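Local coordinates for endonuclease and methylase LlaGI (Lactococcus lactis, PDB 5FFJ), which probably recognises, methylates and restricts DNA as a Type ISP restriction-modification enzyme with a helicase-like ATPase, captured here without its nuclease on a DNA substrate mimic, at residues D733-D738 / Q844-T849; H777-V782 / V814-F819; S1052-K1057 / D1235-V1240; N1212-T1217 / T1228-S1233. All blocks are in the same frame, centred on the assembly; numbering follows the deposited sequence.

Contact 1 of 4, residues D733-D738 / Q844-T849; sequences DVHILD and QEVPIT
The imidazole of H735 lies with one face over V846, beside strand 736-738 of the Rossmann-like methyltransferase sheet; the loop 844-849 leads into the neighbouring parallel strand 850-853. Followed outward, the H735 side chain stays on the valine: CB meets V846 CG1 at 3.3 Å, and CG sits over the same methyl. ND1 is next, again nearest to CG1 of V846, while CD2 on the other flank of the ring touches that methyl more loosely. At the tip, H735 CE1 lies 3.8 Å from both V846 CG1 and CG2, so the branched valine offers two methyls to one flat ring. A chi1 of -79°, with CG anti to the carbonyl carbon, turns the ring to this side. A histidine suits the place because ND1 also hydrogen-bonds NE2 of H777 on the adjoining strand. Farther along, CD2 of L737 packs on CD1 of I848 at 3.5 Å, an apolar pair beside W906 of helix 899-910. The backbone joins the segments too, T849 N giving its hydrogen to H735 O at 3.0 Å, in a bond bent to 137°.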
loop_
_atom_site.group_PDB
_atom_site.type_symbol
_atom_site.label_atom_id
_atom_site.label_comp_id
_atom_site.label_asym_id
_atom_site.label_seq_id
_atom_site.Cartn_x
_atom_site.Cartn_y
_atom_site.Cartn_z
ATOM N N ASP A 733 -21.082 3.038 35.584
ATOM C CA ASP A 733 -20.788 4.408 35.187
ATOM C C ASP A 733 -19.426 4.508 34.496
ATOM O O ASP A 733 -18.796 5.568 34.487
ATOM C CB ASP A 733 -20.844 5.326 36.412
ATOM C CG ASP A 733 -22.270 5.629 36.849
ATOM O OD1 ASP A 733 -23.191 4.880 36.456
ATOM O OD2 ASP A 733 -22.469 6.615 37.590
ATOM N N VAL A 734 -18.980 3.396 33.914
ATOM C CA VAL A 734 -17.754 3.377 33.119
ATOM C C VAL A 734 -18.077 2.984 31.681
ATOM O O VAL A 734 -18.670 1.934 31.429
ATOM C CB VAL A 734 -16.699 2.407 33.702
ATOM C CG1 VAL A 734 -15.465 2.344 32.798
ATOM C CG2 VAL A 734 -16.307 2.838 35.114
ATOM N N HIS A 735 -17.682 3.846 30.748
ATOM C CA HIS A 735 -17.952 3.634 29.333
ATOM C C HIS A 735 -16.657 3.589 28.523
ATOM O O HIS A 735 -15.733 4.372 28.757
ATOM C CB HIS A 735 -18.883 4.729 28.805
ATOM C CG HIS A 735 -20.322 4.510 29.150
ATOM N ND1 HIS A 735 -21.291 4.299 28.186
ATOM C CD2 HIS A 735 -20.969 4.472 30.338
ATOM C CE1 HIS A 735 -22.462 4.142 28.768
ATOM N NE2 HIS A 735 -22.297 4.240 30.076
ATOM N N ILE A 736 -16.622 2.669 27.563
ATOM C CA ILE A 736 -15.424 2.371 26.788
ATOM C C ILE A 736 -15.670 2.607 25.305
ATOM O O ILE A 736 -16.551 1.984 24.708
ATOM C CB ILE A 736 -14.970 0.911 27.015
ATOM C CG1 ILE A 736 -14.451 0.757 28.449
ATOM C CG2 ILE A 736 -13.908 0.502 25.986
ATOM C CD1 ILE A 736 -13.865 -0.596 28.783
ATOM N N LEU A 737 -14.876 3.498 24.715
ATOM C CA LEU A 737 -14.963 3.788 23.289
ATOM C C LEU A 737 -13.722 3.287 22.562
ATOM O O LEU A 737 -12.596 3.446 23.038
ATOM C CB LEU A 737 -15.140 5.292 23.042
ATOM C CG LEU A 737 -15.330 5.712 21.576
ATOM C CD1 LEU A 737 -16.526 5.003 20.960
ATOM C CD2 LEU A 737 -15.493 7.222 21.441
ATOM N N ASP A 738 -13.951 2.654 21.415
ATOM C CA ASP A 738 -12.887 2.250 20.509
ATOM C C ASP A 738 -13.067 3.025 19.192
ATOM O O ASP A 738 -13.708 2.528 18.264
ATOM C CB ASP A 738 -12.917 0.723 20.299
ATOM C CG ASP A 738 -11.832 0.227 19.356
ATOM O OD1 ASP A 738 -10.953 1.025 18.972
ATOM O OD2 ASP A 738 -11.850 -0.976 19.015
ATOM N N GLN A 844 -22.951 10.217 22.202
ATOM C CA GLN A 844 -22.262 11.489 22.398
ATOM C C GLN A 844 -22.523 12.129 23.766
ATOM O O GLN A 844 -21.740 12.970 24.207
ATOM C CB GLN A 844 -22.645 12.468 21.285
ATOM C CG GLN A 844 -21.895 12.233 19.977
ATOM C CD GLN A 844 -22.267 13.212 18.870
ATOM O OE1 GLN A 844 -21.784 13.093 17.744
ATOM N NE2 GLN A 844 -23.124 14.182 19.183
ATOM N N GLU A 845 -23.604 11.738 24.442
ATOM C CA GLU A 845 -23.897 12.277 25.774
ATOM C C GLU A 845 -23.176 11.482 26.861
ATOM O O GLU A 845 -23.038 11.950 27.991
ATOM C CB GLU A 845 -25.404 12.283 26.061
ATOM C CG GLU A 845 -26.237 13.126 25.098
ATOM C CD GLU A 845 -26.529 12.422 23.792
ATOM O OE1 GLU A 845 -26.261 11.208 23.700
ATOM O OE2 GLU A 845 -27.035 13.087 22.863
ATOM N N VAL A 846 -22.717 10.284 26.517
ATOM C CA VAL A 846 -22.033 9.423 27.477
ATOM C C VAL A 846 -20.753 10.076 27.990
ATOM O O VAL A 846 -19.968 10.604 27.201
ATOM C CB VAL A 846 -21.689 8.055 26.850
ATOM C CG1 VAL A 846 -20.663 7.299 27.687
ATOM C CG2 VAL A 846 -22.949 7.226 26.677
ATOM N N PRO A 847 -20.537 10.047 29.317
ATOM C CA PRO A 847 -19.228 10.443 29.840
ATOM C C PRO A 847 -18.229 9.295 29.711
ATOM O O PRO A 847 -18.059 8.509 30.643
ATOM C CB PRO A 847 -19.525 10.778 31.302
ATOM C CG PRO A 847 -20.662 9.888 31.654
ATOM C CD PRO A 847 -21.492 9.750 30.401
ATOM N N ILE A 848 -17.589 9.201 28.549
ATOM C CA ILE A 848 -16.642 8.126 28.266
ATOM C C ILE A 848 -15.437 8.161 29.197
ATOM O O ILE A 848 -14.663 9.117 29.195
ATOM C CB ILE A 848 -16.150 8.195 26.812
ATOM C CG1 ILE A 848 -17.294 7.844 25.860
ATOM C CG2 ILE A 848 -14.975 7.239 26.598
ATOM C CD1 ILE A 848 -17.024 8.206 24.419
ATOM N N THR A 849 -15.265 7.083 29.955
ATOM C CA THR A 849 -14.248 7.016 30.996
ATOM C C THR A 849 -12.953 6.406 30.466
ATOM O O THR A 849 -11.884 6.596 31.049
ATOM C CB THR A 849 -14.744 6.187 32.200
ATOM O OG1 THR A 849 -16.109 6.516 32.483
ATOM C CG2 THR A 849 -13.895 6.451 33.435
#

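Contact 2 of 4, residues H777-V782 / V814-F819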
loop_
_atom_site.group_PDB
_atom_site.type_symbol
_atom_site.label_atom_id
_atom_site.label_comp_id
_atom_site.label_asym_id
_atom_site.label_seq_id
_atom_site.Cartn_x
_atom_site.Cartn_y
_atom_site.Cartn_z
ATOM N N HIS A 777 -18.847 0.870 23.150
ATOM C CA HIS A 777 -19.030 1.591 21.898
ATOM C C HIS A 777 -17.793 1.497 21.014
ATOM O O HIS A 777 -16.665 1.440 21.505
ATOM C CB HIS A 777 -19.356 3.058 22.171
ATOM C CG HIS A 777 -20.308 3.263 23.309
ATOM N ND1 HIS A 777 -21.634 3.579 23.118
ATOM C CD2 HIS A 777 -20.121 3.200 24.649
ATOM C CE1 HIS A 777 -22.227 3.701 24.296
ATOM N NE2 HIS A 777 -21.331 3.476 25.236
ATOM N N ALA A 778 -18.015 1.483 19.706
ATOM C CA ALA A 778 -16.925 1.496 18.746
ATOM C C ALA A 778 -17.444 1.887 17.373
ATOM O O ALA A 778 -18.653 1.924 17.140
ATOM C CB ALA A 778 -16.250 0.152 18.693
ATOM N N ASN A 779 -16.526 2.179 16.461
ATOM C CA ASN A 779 -16.910 2.673 15.152
ATOM C C ASN A 779 -15.785 2.526 14.132
ATOM O O ASN A 779 -14.605 2.564 14.488
ATOM C CB ASN A 779 -17.352 4.134 15.271
ATOM C CG ASN A 779 -16.522 4.910 16.277
ATOM O OD1 ASN A 779 -15.438 4.476 16.657
ATOM N ND2 ASN A 779 -17.034 6.059 16.723
ATOM N N GLU A 780 -16.165 2.333 12.872
ATOM C CA GLU A 780 -15.211 2.197 11.775
ATOM C C GLU A 780 -15.638 3.069 10.604
ATOM O O GLU A 780 -16.810 3.429 10.483
ATOM C CB GLU A 780 -15.096 0.735 11.335
ATOM C CG GLU A 780 -13.666 0.215 11.285
ATOM C CD GLU A 780 -12.850 0.808 10.155
ATOM O OE1 GLU A 780 -11.659 1.109 10.381
ATOM O OE2 GLU A 780 -13.388 0.961 9.042
ATOM N N ILE A 781 -14.685 3.396 9.739
ATOM C CA ILE A 781 -14.937 4.287 8.613
ATOM C C ILE A 781 -15.100 3.485 7.320
ATOM O O ILE A 781 -15.587 4.003 6.312
ATOM C CB ILE A 781 -13.796 5.327 8.471
ATOM C CG1 ILE A 781 -14.088 6.307 7.332
ATOM C CG2 ILE A 781 -12.456 4.635 8.260
ATOM C CD1 ILE A 781 -13.214 7.539 7.351
ATOM N N VAL A 782 -14.711 2.212 7.364
ATOM C CA VAL A 782 -14.804 1.327 6.206
ATOM C C VAL A 782 -15.991 0.375 6.337
ATOM O O VAL A 782 -16.271 -0.143 7.420
ATOM C CB VAL A 782 -13.517 0.501 6.024
ATOM C CG1 VAL A 782 -13.584 -0.316 4.743
ATOM C CG2 VAL A 782 -12.301 1.414 6.011
ATOM N N VAL A 814 -21.004 1.811 15.553
ATOM C CA VAL A 814 -21.367 2.812 14.553
ATOM C C VAL A 814 -20.489 2.654 13.307
ATOM O O VAL A 814 -19.520 1.895 13.313
ATOM C CB VAL A 814 -21.202 4.252 15.095
ATOM C CG1 VAL A 814 -22.119 5.214 14.361
ATOM C CG2 VAL A 814 -21.483 4.315 16.595
ATOM N N LEU A 815 -20.847 3.364 12.240
ATOM C CA LEU A 815 -20.011 3.492 11.047
ATOM C C LEU A 815 -19.698 4.963 10.749
ATOM O O LEU A 815 -20.463 5.629 10.049
ATOM C CB LEU A 815 -20.707 2.870 9.840
ATOM C CG LEU A 815 -19.961 3.027 8.515
ATOM C CD1 LEU A 815 -18.930 1.930 8.340
ATOM C CD2 LEU A 815 -20.943 3.064 7.364
ATOM N N THR A 816 -18.565 5.459 11.243
ATOM C CA THR A 816 -18.280 6.894 11.194
ATOM C C THR A 816 -16.801 7.252 11.147
ATOM O O THR A 816 -15.928 6.419 11.387
ATOM C CB THR A 816 -18.855 7.625 12.425
ATOM O OG1 THR A 816 -18.502 6.908 13.616
ATOM C CG2 THR A 816 -20.366 7.755 12.334
ATOM N N ASP A 817 -16.550 8.521 10.839
ATOM C CA ASP A 817 -15.248 9.147 11.018
ATOM C C ASP A 817 -15.298 9.959 12.305
ATOM O O ASP A 817 -15.855 11.059 12.320
ATOM C CB ASP A 817 -14.909 10.043 9.823
ATOM C CG ASP A 817 -13.589 10.772 9.991
ATOM O OD1 ASP A 817 -12.758 10.328 10.812
ATOM O OD2 ASP A 817 -13.378 11.788 9.294
ATOM N N THR A 818 -14.730 9.414 13.379
ATOM C CA THR A 818 -14.862 10.016 14.706
ATOM C C THR A 818 -14.338 11.442 14.715
ATOM O O THR A 818 -14.738 12.252 15.548
ATOM C CB THR A 818 -14.111 9.219 15.793
ATOM O OG1 THR A 818 -12.712 9.519 15.741
ATOM C CG2 THR A 818 -14.319 7.731 15.616
ATOM N N PHE A 819 -13.436 11.742 13.788
ATOM C CA PHE A 819 -12.899 13.085 13.673
ATOM C C PHE A 819 -13.962 14.039 13.137
ATOM O O PHE A 819 -14.137 15.140 13.657
ATOM C CB PHE A 819 -11.672 13.098 12.765
ATOM C CG PHE A 819 -10.478 12.388 13.339
ATOM C CD1 PHE A 819 -10.065 12.635 14.638
ATOM C CD2 PHE A 819 -9.766 11.478 12.577
ATOM C CE1 PHE A 819 -8.966 11.987 15.167
ATOM C CE2 PHE A 819 -8.666 10.826 13.102
ATOM C CZ PHE A 819 -8.265 11.082 14.398
#
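A beta-alpha-beta crossover brings these segments together: strand 776-780 passes into helix 783-797, and the chain returns as the parallel strand 813-815 alongside. V814 N starts the pairing with a nearly straight bond to A778 O, 2.8 Å long at 168°. Two weaker links follow, E780 N to V814 O and then T816 N to E780 O, the latter bent to 121°. A CA-H...O contact from N779 CA to V814 O, 3.3 Å, adds to this ladder.

Strand 813-815 is the outermost on this side of the sheet, whose order 3-2-1-4-5-7-6 over its first seven strands is that of class I methyltransferases. On one face N779 and V814 sit side by side, CB to CB at 3.9 Å. CB of N779 also meets T816 OG1 at 3.4 Å, while the CG2 methyl of T818 comes up to the asparagine side chain at about a right angle. The other face carries E780 and L815. L815, whose chi1 of 176° sets CG beside the carbonyl carbon, sends CD1 back across to the first segment, 3.4 Å from E780 O and 3.5 Å from V782 O; Y786 of the crossover helix packs on this leucine, whose apolar branch suits a place between sheet and helix. Farther along, I781 and D817 run side by side, pointing the same way, with I781 CD1 3.9 Å from D817 CB. D817 suits its N-cap position, its OD1 taking a weak capping bond from F819 N.

Contact 3 of 4, residues S1052-K1057 / D1235-V1240; sequences SIFSVK and DEFYYV
The rings of F1054 and F1237 meet rim to rim, with neither over the face of the other: their planes stand at 78° and their centroids are 5.8 Å apart. F1237 CD1 comes to the edge of the F1054 ring, near its plane, 3.6 Å from CZ. On its other flank F1237 sets CD2 over one face of the Y1238 ring, offset toward the rim. The pair ties a loop of the C-terminal specificity domain, 1052-1057, to helix 1234-1243. Flat phenylalanines suit the seam, since each fills it without needing a polar partner.

I1053 points toward the helix beside them and lies across E1236 and V1240, residues one turn apart on the same side. Its CG2 meets CG of E1236 at 3.7 Å, crossing that side chain at about a right angle. A trans chi2 of 180° carries CD1 onward to V1240 CG2, 4.0 Å away, the two side chains sliding past each other in opposite directions. The glutamate is bent at its chi2, which brings OE2 within 3.7 Å of I1053 CD1, so the isoleucine packs on its carboxylate end as well. If I1053 were an alanine, the methyl of V1240 and the CG of E1236 would probably lose the isoleucine's part of their cover and a gap would open between loop and helix.

I1231 and I1264 add further apolar cover to I1053, and K1057, at the far end of the loop, packs on a DNA phosphate. The loop also bonds to itself: S1052 OG donates to F1054 O at 2.7 Å, from 41° above the carbonyl plane.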
loop_
_atom_site.group_PDB
_atom_site.type_symbol
_atom_site.label_atom_id
_atom_site.label_comp_id
_atom_site.label_asym_id
_atom_site.label_seq_id
_atom_site.Cartn_x
_atom_site.Cartn_y
_atom_site.Cartn_z
ATOM N N SER A 1052 28.135 35.086 17.444
ATOM C CA SER A 1052 28.221 33.746 16.883
ATOM C C SER A 1052 29.416 33.669 15.942
ATOM O O SER A 1052 29.906 34.693 15.466
ATOM C CB SER A 1052 26.932 33.379 16.144
ATOM O OG SER A 1052 26.806 34.113 14.940
ATOM N N ILE A 1053 29.885 32.454 15.679
ATOM C CA ILE A 1053 31.064 32.261 14.845
ATOM C C ILE A 1053 30.736 32.531 13.376
ATOM O O ILE A 1053 31.459 33.263 12.699
ATOM C CB ILE A 1053 31.634 30.838 15.013
ATOM C CG1 ILE A 1053 31.998 30.601 16.483
ATOM C CG2 ILE A 1053 32.851 30.640 14.117
ATOM C CD1 ILE A 1053 32.582 29.234 16.777
ATOM N N PHE A 1054 29.651 31.936 12.887
ATOM C CA PHE A 1054 29.159 32.210 11.538
ATOM C C PHE A 1054 28.005 33.207 11.593
ATOM O O PHE A 1054 27.169 33.150 12.495
ATOM C CB PHE A 1054 28.700 30.922 10.847
ATOM C CG PHE A 1054 29.818 29.974 10.512
ATOM C CD1 PHE A 1054 30.486 30.069 9.302
ATOM C CD2 PHE A 1054 30.192 28.979 11.399
ATOM C CE1 PHE A 1054 31.510 29.198 8.987
ATOM C CE2 PHE A 1054 31.215 28.104 11.090
ATOM C CZ PHE A 1054 31.875 28.214 9.883
ATOM N N SER A 1055 27.958 34.118 10.625
ATOM C CA SER A 1055 26.883 35.102 10.559
ATOM C C SER A 1055 25.636 34.486 9.936
ATOM O O SER A 1055 24.512 34.842 10.290
ATOM C CB SER A 1055 27.318 36.329 9.755
ATOM O OG SER A 1055 27.608 35.980 8.412
ATOM N N VAL A 1056 25.850 33.558 9.007
ATOM C CA VAL A 1056 24.760 32.901 8.299
ATOM C C VAL A 1056 25.015 31.408 8.139
ATOM O O VAL A 1056 26.105 30.989 7.744
ATOM C CB VAL A 1056 24.549 33.525 6.904
ATOM C CG1 VAL A 1056 23.580 32.687 6.069
ATOM C CG2 VAL A 1056 24.046 34.953 7.039
ATOM N N LYS A 1057 23.995 30.615 8.448
ATOM C CA LYS A 1057 24.022 29.183 8.192
ATOM C C LYS A 1057 22.910 28.840 7.218
ATOM O O LYS A 1057 21.871 29.501 7.187
ATOM C CB LYS A 1057 23.873 28.380 9.490
ATOM C CG LYS A 1057 22.594 28.650 10.274
ATOM C CD LYS A 1057 21.466 27.697 9.892
ATOM C CE LYS A 1057 20.200 27.970 10.696
ATOM N NZ LYS A 1057 19.699 29.359 10.498
ATOM N N ASP A 1235 41.490 30.306 10.128
ATOM C CA ASP A 1235 41.885 29.646 11.366
ATOM C C ASP A 1235 40.669 29.303 12.219
ATOM O O ASP A 1235 40.582 28.208 12.773
ATOM C CB ASP A 1235 42.854 30.528 12.159
ATOM C CG ASP A 1235 44.268 30.480 11.610
ATOM O OD1 ASP A 1235 44.436 30.145 10.418
ATOM O OD2 ASP A 1235 45.213 30.777 12.372
ATOM N N GLU A 1236 39.730 30.237 12.317
ATOM C CA GLU A 1236 38.506 30.003 13.074
ATOM C C GLU A 1236 37.644 28.962 12.371
ATOM O O GLU A 1236 37.036 28.110 13.013
ATOM C CB GLU A 1236 37.719 31.303 13.250
ATOM C CG GLU A 1236 36.533 31.187 14.198
ATOM C CD GLU A 1236 36.948 30.860 15.621
ATOM O OE1 GLU A 1236 38.126 31.095 15.970
ATOM O OE2 GLU A 1236 36.098 30.362 16.391
ATOM N N PHE A 1237 37.599 29.045 11.047
ATOM C CA PHE A 1237 36.829 28.108 10.236
ATOM C C PHE A 1237 37.292 26.673 10.456
ATOM O O PHE A 1237 36.487 25.789 10.748
ATOM C CB PHE A 1237 36.945 28.477 8.755
ATOM C CG PHE A 1237 36.060 27.667 7.853
ATOM C CD1 PHE A 1237 34.717 27.974 7.725
ATOM C CD2 PHE A 1237 36.572 26.604 7.126
ATOM C CE1 PHE A 1237 33.900 27.235 6.892
ATOM C CE2 PHE A 1237 35.759 25.863 6.291
ATOM C CZ PHE A 1237 34.422 26.180 6.171
ATOM N N TYR A 1238 38.594 26.443 10.318
ATOM C CA TYR A 1238 39.141 25.102 10.472
ATOM C C TYR A 1238 39.167 24.670 11.936
ATOM O O TYR A 1238 39.152 23.475 12.230
ATOM C CB TYR A 1238 40.543 25.024 9.865
ATOM C CG TYR A 1238 40.545 25.229 8.368
ATOM C CD1 TYR A 1238 39.848 24.364 7.534
ATOM C CD2 TYR A 1238 41.235 26.283 7.788
ATOM C CE1 TYR A 1238 39.838 24.545 6.166
ATOM C CE2 TYR A 1238 41.230 26.471 6.418
ATOM C CZ TYR A 1238 40.530 25.598 5.613
ATOM O OH TYR A 1238 40.520 25.777 4.249
ATOM N N TYR A 1239 39.195 25.634 12.853
ATOM C CA TYR A 1239 39.097 25.311 14.272
ATOM C C TYR A 1239 37.772 24.631 14.575
ATOM O O TYR A 1239 37.728 23.643 15.306
ATOM C CB TYR A 1239 39.229 26.555 15.144
ATOM C CG TYR A 1239 38.818 26.290 16.572
ATOM C CD1 TYR A 1239 39.532 25.400 17.362
ATOM C CD2 TYR A 1239 37.707 26.913 17.124
ATOM C CE1 TYR A 1239 39.156 25.140 18.662
ATOM C CE2 TYR A 1239 37.325 26.661 18.429
ATOM C CZ TYR A 1239 38.056 25.776 19.194
ATOM O OH TYR A 1239 37.686 25.520 20.494
ATOM N N VAL A 1240 36.694 25.179 14.025
ATOM C CA VAL A 1240 35.376 24.585 14.183
ATOM C C VAL A 1240 35.399 23.158 13.653
ATOM O O VAL A 1240 34.941 22.233 14.320
ATOM C CB VAL A 1240 34.294 25.397 13.443
ATOM C CG1 VAL A 1240 32.952 24.675 13.481
ATOM C CG2 VAL A 1240 34.168 26.784 14.050
#

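Contact 4 of 4, residues N1212-T1217 / T1228-S1233; sequences NLPRFT and TDNIVS
R1215 lays the methylene CD of its long side chain across I1231, with CG2 of the isoleucine 3.5 Å away and the two side chains at about a right angle. Beyond it NH1 forms a long salt bridge to D1229 OD1, 3.5 Å, with the guanidinium and carboxylate planes 64° apart. A bend at chi2 (64°) turns the guanidinium this way, and its NH2 makes a second salt bridge, to D1234 at the start of helix 1234-1243. A leucine in place of R1215 would probably leave D1229 and D1234 without their shared cation.

These residues belong to, or lie close beside, the hairpin of strands 1216-1217 and 1228-1229. T1217 and T1228 are its antiparallel hydrogen-bonded pair, with T1217 N bonded to T1228 O at 3.0 Å. F1216 and D1229 are the next, non-hydrogen-bonded pair; R1215 CG sits 3.7 Å above the centre of the F1216 ring, whose edge faces D1229 OD1.

N1230 suits the turn out of the hairpin because its ND2 serves two carbonyls, P1214 O in a bond 3.0 Å long at 167°, with the oxygen in the amide plane, and V1056 O. Its OD1 probably pairs with S1055 OG, though the modelled approach is doubtful. The backbone N of N1230 binds R1215 O at 3.2 Å.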
loop_
_atom_site.group_PDB
_atom_site.type_symbol
_atom_site.label_atom_id
_atom_site.label_comp_id
_atom_site.label_asym_id
_atom_site.label_seq_id
_atom_site.Cartn_x
_atom_site.Cartn_y
_atom_site.Cartn_z
ATOM N N ASN A 1212 24.533 23.296 6.674
ATOM C CA ASN A 1212 25.899 23.596 6.264
ATOM C C ASN A 1212 26.290 25.007 6.672
ATOM O O ASN A 1212 25.438 25.888 6.818
ATOM C CB ASN A 1212 26.081 23.410 4.754
ATOM C CG ASN A 1212 25.169 24.298 3.939
ATOM O OD1 ASN A 1212 25.488 25.457 3.675
ATOM N ND2 ASN A 1212 24.030 23.754 3.522
ATOM N N LEU A 1213 27.588 25.202 6.862
ATOM C CA LEU A 1213 28.126 26.447 7.383
ATOM C C LEU A 1213 29.117 27.044 6.390
ATOM O O LEU A 1213 30.305 26.726 6.434
ATOM C CB LEU A 1213 28.790 26.196 8.736
ATOM C CG LEU A 1213 27.809 25.656 9.780
ATOM C CD1 LEU A 1213 28.523 24.852 10.842
ATOM C CD2 LEU A 1213 27.029 26.801 10.408
ATOM N N PRO A 1214 28.630 27.911 5.487
ATOM C CA PRO A 1214 29.470 28.408 4.392
ATOM C C PRO A 1214 30.620 29.289 4.859
ATOM O O PRO A 1214 30.512 29.977 5.874
ATOM C CB PRO A 1214 28.486 29.211 3.536
ATOM C CG PRO A 1214 27.437 29.644 4.482
ATOM C CD PRO A 1214 27.293 28.529 5.472
ATOM N N ARG A 1215 31.715 29.255 4.108
ATOM C CA ARG A 1215 32.871 30.094 4.386
ATOM C C ARG A 1215 32.643 31.486 3.815
ATOM O O ARG A 1215 33.123 32.480 4.361
ATOM C CB ARG A 1215 34.137 29.469 3.795
ATOM C CG ARG A 1215 35.397 30.316 3.925
ATOM C CD ARG A 1215 35.790 30.529 5.378
ATOM N NE ARG A 1215 37.023 31.304 5.500
ATOM C CZ ARG A 1215 37.086 32.633 5.459
ATOM N NH1 ARG A 1215 35.987 33.357 5.295
ATOM N NH2 ARG A 1215 38.257 33.243 5.582
ATOM N N PHE A 1216 31.895 31.541 2.715
ATOM C CA PHE A 1216 31.629 32.792 2.018
ATOM C C PHE A 1216 30.148 32.954 1.697
ATOM O O PHE A 1216 29.414 31.972 1.583
ATOM C CB PHE A 1216 32.432 32.861 0.717
ATOM C CG PHE A 1216 33.921 32.831 0.912
ATOM C CD1 PHE A 1216 34.531 33.638 1.855
ATOM C CD2 PHE A 1216 34.712 31.998 0.138
ATOM C CE1 PHE A 1216 35.903 33.611 2.026
ATOM C CE2 PHE A 1216 36.080 31.966 0.305
ATOM C CZ PHE A 1216 36.676 32.774 1.249
ATOM N N THR A 1217 29.722 34.205 1.555
ATOM C CA THR A 1217 28.412 34.525 1.000
ATOM C C THR A 1217 28.596 35.536 -0.123
ATOM O O THR A 1217 29.479 36.391 -0.052
ATOM C CB THR A 1217 27.458 35.090 2.060
ATOM O OG1 THR A 1217 28.120 36.121 2.804
ATOM C CG2 THR A 1217 27.010 33.991 3.007
ATOM N N THR A 1228 31.884 37.910 0.468
ATOM C CA THR A 1228 31.802 38.345 1.856
ATOM C C THR A 1228 32.235 37.224 2.789
ATOM O O THR A 1228 31.819 36.077 2.630
ATOM C CB THR A 1228 30.374 38.782 2.231
ATOM O OG1 THR A 1228 29.871 39.695 1.249
ATOM C CG2 THR A 1228 30.361 39.450 3.594
ATOM N N ASP A 1229 33.075 37.563 3.761
ATOM C CA ASP A 1229 33.486 36.605 4.778
ATOM C C ASP A 1229 32.325 36.297 5.716
ATOM O O ASP A 1229 31.835 37.185 6.413
ATOM C CB ASP A 1229 34.677 37.141 5.578
ATOM C CG ASP A 1229 35.963 37.161 4.775
ATOM O OD1 ASP A 1229 36.025 36.498 3.717
ATOM O OD2 ASP A 1229 36.921 37.835 5.210
ATOM N N ASN A 1230 31.884 35.041 5.724
ATOM C CA ASN A 1230 30.821 34.611 6.626
ATOM C C ASN A 1230 31.379 34.237 7.998
ATOM O O ASN A 1230 30.629 33.892 8.910
ATOM C CB ASN A 1230 30.054 33.426 6.035
ATOM C CG ASN A 1230 28.775 33.118 6.799
ATOM O OD1 ASN A 1230 27.998 34.017 7.122
ATOM N ND2 ASN A 1230 28.559 31.841 7.101
ATOM N N ILE A 1231 32.700 34.309 8.135
ATOM C CA ILE A 1231 33.372 33.978 9.385
ATOM C C ILE A 1231 34.677 34.766 9.448
ATOM O O ILE A 1231 35.221 35.141 8.411
ATOM C CB ILE A 1231 33.638 32.457 9.499
ATOM C CG1 ILE A 1231 34.263 32.110 10.854
ATOM C CG2 ILE A 1231 34.529 31.985 8.360
ATOM C CD1 ILE A 1231 34.306 30.622 11.137
ATOM N N VAL A 1232 35.168 35.023 10.656
ATOM C CA VAL A 1232 36.347 35.868 10.847
ATOM C C VAL A 1232 37.526 35.454 9.970
ATOM O O VAL A 1232 37.950 36.212 9.097
ATOM C CB VAL A 1232 36.814 35.853 12.315
ATOM C CG1 VAL A 1232 38.072 36.702 12.483
ATOM C CG2 VAL A 1232 35.711 36.359 13.232
ATOM N N SER A 1233 38.051 34.255 10.212
ATOM C CA SER A 1233 39.280 33.804 9.565
ATOM C C SER A 1233 39.236 32.330 9.170
ATOM O O SER A 1233 38.373 31.577 9.625
ATOM C CB SER A 1233 40.466 34.042 10.500
ATOM O OG SER A 1233 40.267 33.378 11.737
#

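Contacts 1 and 2 belong to one methyltransferase sheet and join through neighbouring strands 736-738 and 776-780, with probable hydrogen bonds from D738 N to H777 O and from H777 N to I736 O, each 3.0 Å. Their centres are about 15 Å apart. Contacts 3 and 4 form a second pair in the specificity domain, with centres about 7 Å apart: N1230 of contact 4 meets the loop of contact 3, and the hairpin strand 1228-1229 leads into that contact's helix. Between the pairs the centres lie about 56 to 60 Å apart. Nearest atoms approach the bound DNA to about 4 Å at contact 3 and 9 to 10 Å at the others.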